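PDB 3IV6: putative Zn-dependent Alcohol Dehydrogenase from Rhodobacter sphaeroides, which binds S-adenosylmethionine in a Rossmann-like domain and, despite its dehydrogenase name, is probably a methyltransferase. Local coordinates for residues A[47-52]-A[66-71]. Sequence-based numbering, arbitrary orientation.
Sequences STVAVI and RGASVT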
ATOM      1  N   SER A  47       6.209  22.081  -2.497  1.00 32.32           N
ATOM      2  CA  SER A  47       5.567  21.286  -1.453  1.00 37.81           C
ATOM      3  C   SER A  47       6.469  20.119  -1.095  1.00 33.15           C
ATOM      4  O   SER A  47       7.144  19.585  -1.982  1.00 28.93           O
ATOM      5  CB  SER A  47       4.214  20.760  -1.933  1.00 35.43           C
ATOM      6  OG  SER A  47       3.320  21.818  -2.203  1.00 41.05           O
ATOM      7  N   THR A  48       6.513  19.752   0.190  1.00 27.37           N
ATOM      8  CA  THR A  48       7.149  18.480   0.573  1.00 28.33           C
ATOM      9  C   THR A  48       6.174  17.301   0.594  1.00 28.08           C
ATOM     10  O   THR A  48       5.179  17.310   1.342  1.00 26.36           O
ATOM     11  CB  THR A  48       7.913  18.542   1.898  1.00 30.32           C
ATOM     12  OG1 THR A  48       7.057  19.034   2.940  1.00 32.28           O
ATOM     13  CG2 THR A  48       9.108  19.432   1.746  1.00 38.20           C
ATOM     14  N   VAL A  49       6.495  16.290  -0.217  1.00 24.00           N
ATOM     15  CA  VAL A  49       5.631  15.138  -0.428  1.00 23.65           C
ATOM     16  C   VAL A  49       6.369  13.853  -0.104  1.00 21.28           C
ATOM     17  O   VAL A  49       7.461  13.627  -0.593  1.00 19.94           O
ATOM     18  CB  VAL A  49       5.174  15.054  -1.914  1.00 24.43           C
ATOM     19  CG1 VAL A  49       4.346  13.806  -2.149  1.00 12.86           C
ATOM     20  CG2 VAL A  49       4.455  16.328  -2.345  1.00 23.07           C
ATOM     21  N   ALA A  50       5.758  12.989   0.691  1.00 22.80           N
ATOM     22  CA  ALA A  50       6.305  11.649   0.928  1.00 17.34           C
ATOM     23  C   ALA A  50       5.416  10.646   0.240  1.00 22.06           C
ATOM     24  O   ALA A  50       4.217  10.601   0.517  1.00 22.30           O
ATOM     25  CB  ALA A  50       6.323  11.361   2.386  1.00 14.73           C
ATOM     26  N   VAL A  51       5.992   9.845  -0.650  1.00 23.21           N
ATOM     27  CA  VAL A  51       5.311   8.665  -1.172  1.00 20.09           C
ATOM     28  C   VAL A  51       5.776   7.399  -0.458  1.00 21.01           C
ATOM     29  O   VAL A  51       6.954   7.047  -0.502  1.00 21.74           O
ATOM     30  CB  VAL A  51       5.542   8.503  -2.686  1.00 18.76           C
ATOM     31  CG1 VAL A  51       4.713   7.350  -3.228  1.00 16.98           C
ATOM     32  CG2 VAL A  51       5.211   9.796  -3.414  1.00 15.15           C
ATOM     33  N   ILE A  52       4.842   6.720   0.200  1.00 21.38           N
ATOM     34  CA  ILE A  52       5.084   5.373   0.701  1.00 19.32           C
ATOM     35  C   ILE A  52       4.800   4.327  -0.370  1.00 23.14           C
ATOM     36  O   ILE A  52       3.685   4.236  -0.884  1.00 23.43           O
ATOM     37  CB  ILE A  52       4.223   5.070   1.943  1.00 19.01           C
ATOM     38  CG1 ILE A  52       4.161   6.293   2.860  1.00 18.91           C
ATOM     39  CG2 ILE A  52       4.773   3.865   2.690  1.00 21.56           C
ATOM     40  CD1 ILE A  52       5.520   6.822   3.266  1.00 23.02           C
ATOM     41  N   ARG A  66       5.722  18.111 -11.197  1.00 30.67           N
ATOM     42  CA  ARG A  66       4.911  19.142 -10.587  1.00 21.00           C
ATOM     43  C   ARG A  66       5.729  20.176  -9.787  1.00 28.85           C
ATOM     44  O   ARG A  66       5.253  21.294  -9.530  1.00 30.16           O
ATOM     45  CB  ARG A  66       3.883  18.473  -9.678  1.00 18.51           C
ATOM     46  CG  ARG A  66       3.018  19.405  -8.819  1.00 24.23           C
ATOM     47  CD  ARG A  66       2.117  20.299  -9.645  1.00 20.83           C
ATOM     48  NE  ARG A  66       1.307  19.514 -10.559  1.00 19.55           N
ATOM     49  CZ  ARG A  66       0.230  18.868 -10.164  1.00 22.30           C
ATOM     50  NH1 ARG A  66      -0.146  18.938  -8.899  1.00 21.60           N
ATOM     51  NH2 ARG A  66      -0.470  18.152 -11.015  1.00 25.02           N
ATOM     52  N   GLY A  67       6.949  19.813  -9.400  1.00 29.72           N
ATOM     53  CA  GLY A  67       7.836  20.709  -8.671  1.00 31.37           C
ATOM     54  C   GLY A  67       7.932  20.475  -7.167  1.00 32.15           C
ATOM     55  O   GLY A  67       8.465  21.306  -6.422  1.00 30.57           O
ATOM     56  N   ALA A  68       7.397  19.349  -6.712  1.00 31.07           N
ATOM     57  CA  ALA A  68       7.367  19.022  -5.296  1.00 28.11           C
ATOM     58  C   ALA A  68       8.694  18.426  -4.954  1.00 27.37           C
ATOM     59  O   ALA A  68       9.350  17.890  -5.827  1.00 28.97           O
ATOM     60  CB  ALA A  68       6.262  18.013  -5.000  1.00 30.74           C
ATOM     61  N   SER A  69       9.072  18.545  -3.680  1.00 29.32           N
ATOM     62  CA  SER A  69      10.276  17.951  -3.116  1.00 29.46           C
ATOM     63  C   SER A  69       9.878  16.611  -2.538  1.00 29.56           C
ATOM     64  O   SER A  69       9.310  16.561  -1.447  1.00 28.85           O
ATOM     65  CB  SER A  69      10.848  18.842  -2.010  1.00 33.44           C
ATOM     66  OG  SER A  69      11.847  19.701  -2.525  1.00 39.71           O
ATOM     67  N   VAL A  70      10.161  15.543  -3.291  1.00 24.31           N
ATOM     68  CA  VAL A  70       9.680  14.188  -2.998  1.00 21.80           C
ATOM     69  C   VAL A  70      10.674  13.287  -2.320  1.00 22.16           C
ATOM     70  O   VAL A  70      11.806  13.163  -2.739  1.00 22.99           O
ATOM     71  CB  VAL A  70       9.329  13.485  -4.294  1.00 24.10           C
ATOM     72  CG1 VAL A  70       8.752  12.116  -4.021  1.00 19.15           C
ATOM     73  CG2 VAL A  70       8.395  14.358  -5.118  1.00 23.50           C
ATOM     74  N   THR A  71      10.218  12.642  -1.269  1.00 23.89           N
ATOM     75  CA  THR A  71      10.956  11.595  -0.582  1.00 26.32           C
ATOM     76  C   THR A  71      10.128  10.320  -0.741  1.00 24.76           C
ATOM     77  O   THR A  71       8.925  10.349  -0.525  1.00 24.32           O
ATOM     78  CB  THR A  71      11.120  11.923   0.950  1.00 25.90           C
ATOM     79  OG1 THR A  71      11.979  13.056   1.132  1.00 29.43           O
ATOM     80  CG2 THR A  71      11.717  10.762   1.687  1.00 27.69           C
TER
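Val-49 and Ala-68 make the tight apolar touch between strand 48-52 and the residue just ahead of strand 69-74: Val-49 CG2 lies 3.6 Å from Ala-68 CB. With CG1 of Val-49 trans to the backbone N (chi1 176°), the other methyl, CG2, swings to the N side and meets Ala-68. On this same face Val-51 CG2 meets Val-70 CG1 less closely, at 4.3 Å, and helix 57-65 packs over the pair, with Ile-60 against Val-51 and Ala-63 and Leu-64 against Val-70. Four backbone hydrogen bonds zip the strands in parallel register: Ser-69 N gives to Ser-47 O (2.8 Å), Val-49 N to Ser-69 O (3.1 Å), Thr-71 N to Val-49 O (3.0 Å) and Val-51 N to Thr-71 O (3.0 Å). Strand 48-52, helix 57-65 and strand 69-74 form a beta-alpha-beta crossover of the Rossmann-like sheet, and the bound S-adenosylmethionine lies about 7 Å from the side chain of Val-51. Gly-67, with positive phi, closes the helix in a Schellman motif just before the second strand. On the other face Ala-50 and Thr-71 lie against Phe-111, and the open side is confined to the Ser-69 end: Thr-48 CG2, partly exposed, stays 4.2 Å from CB of the solvent-exposed Ser-69, and Thr-48 OG1 turns to Asp-112 N for its hydrogen bond.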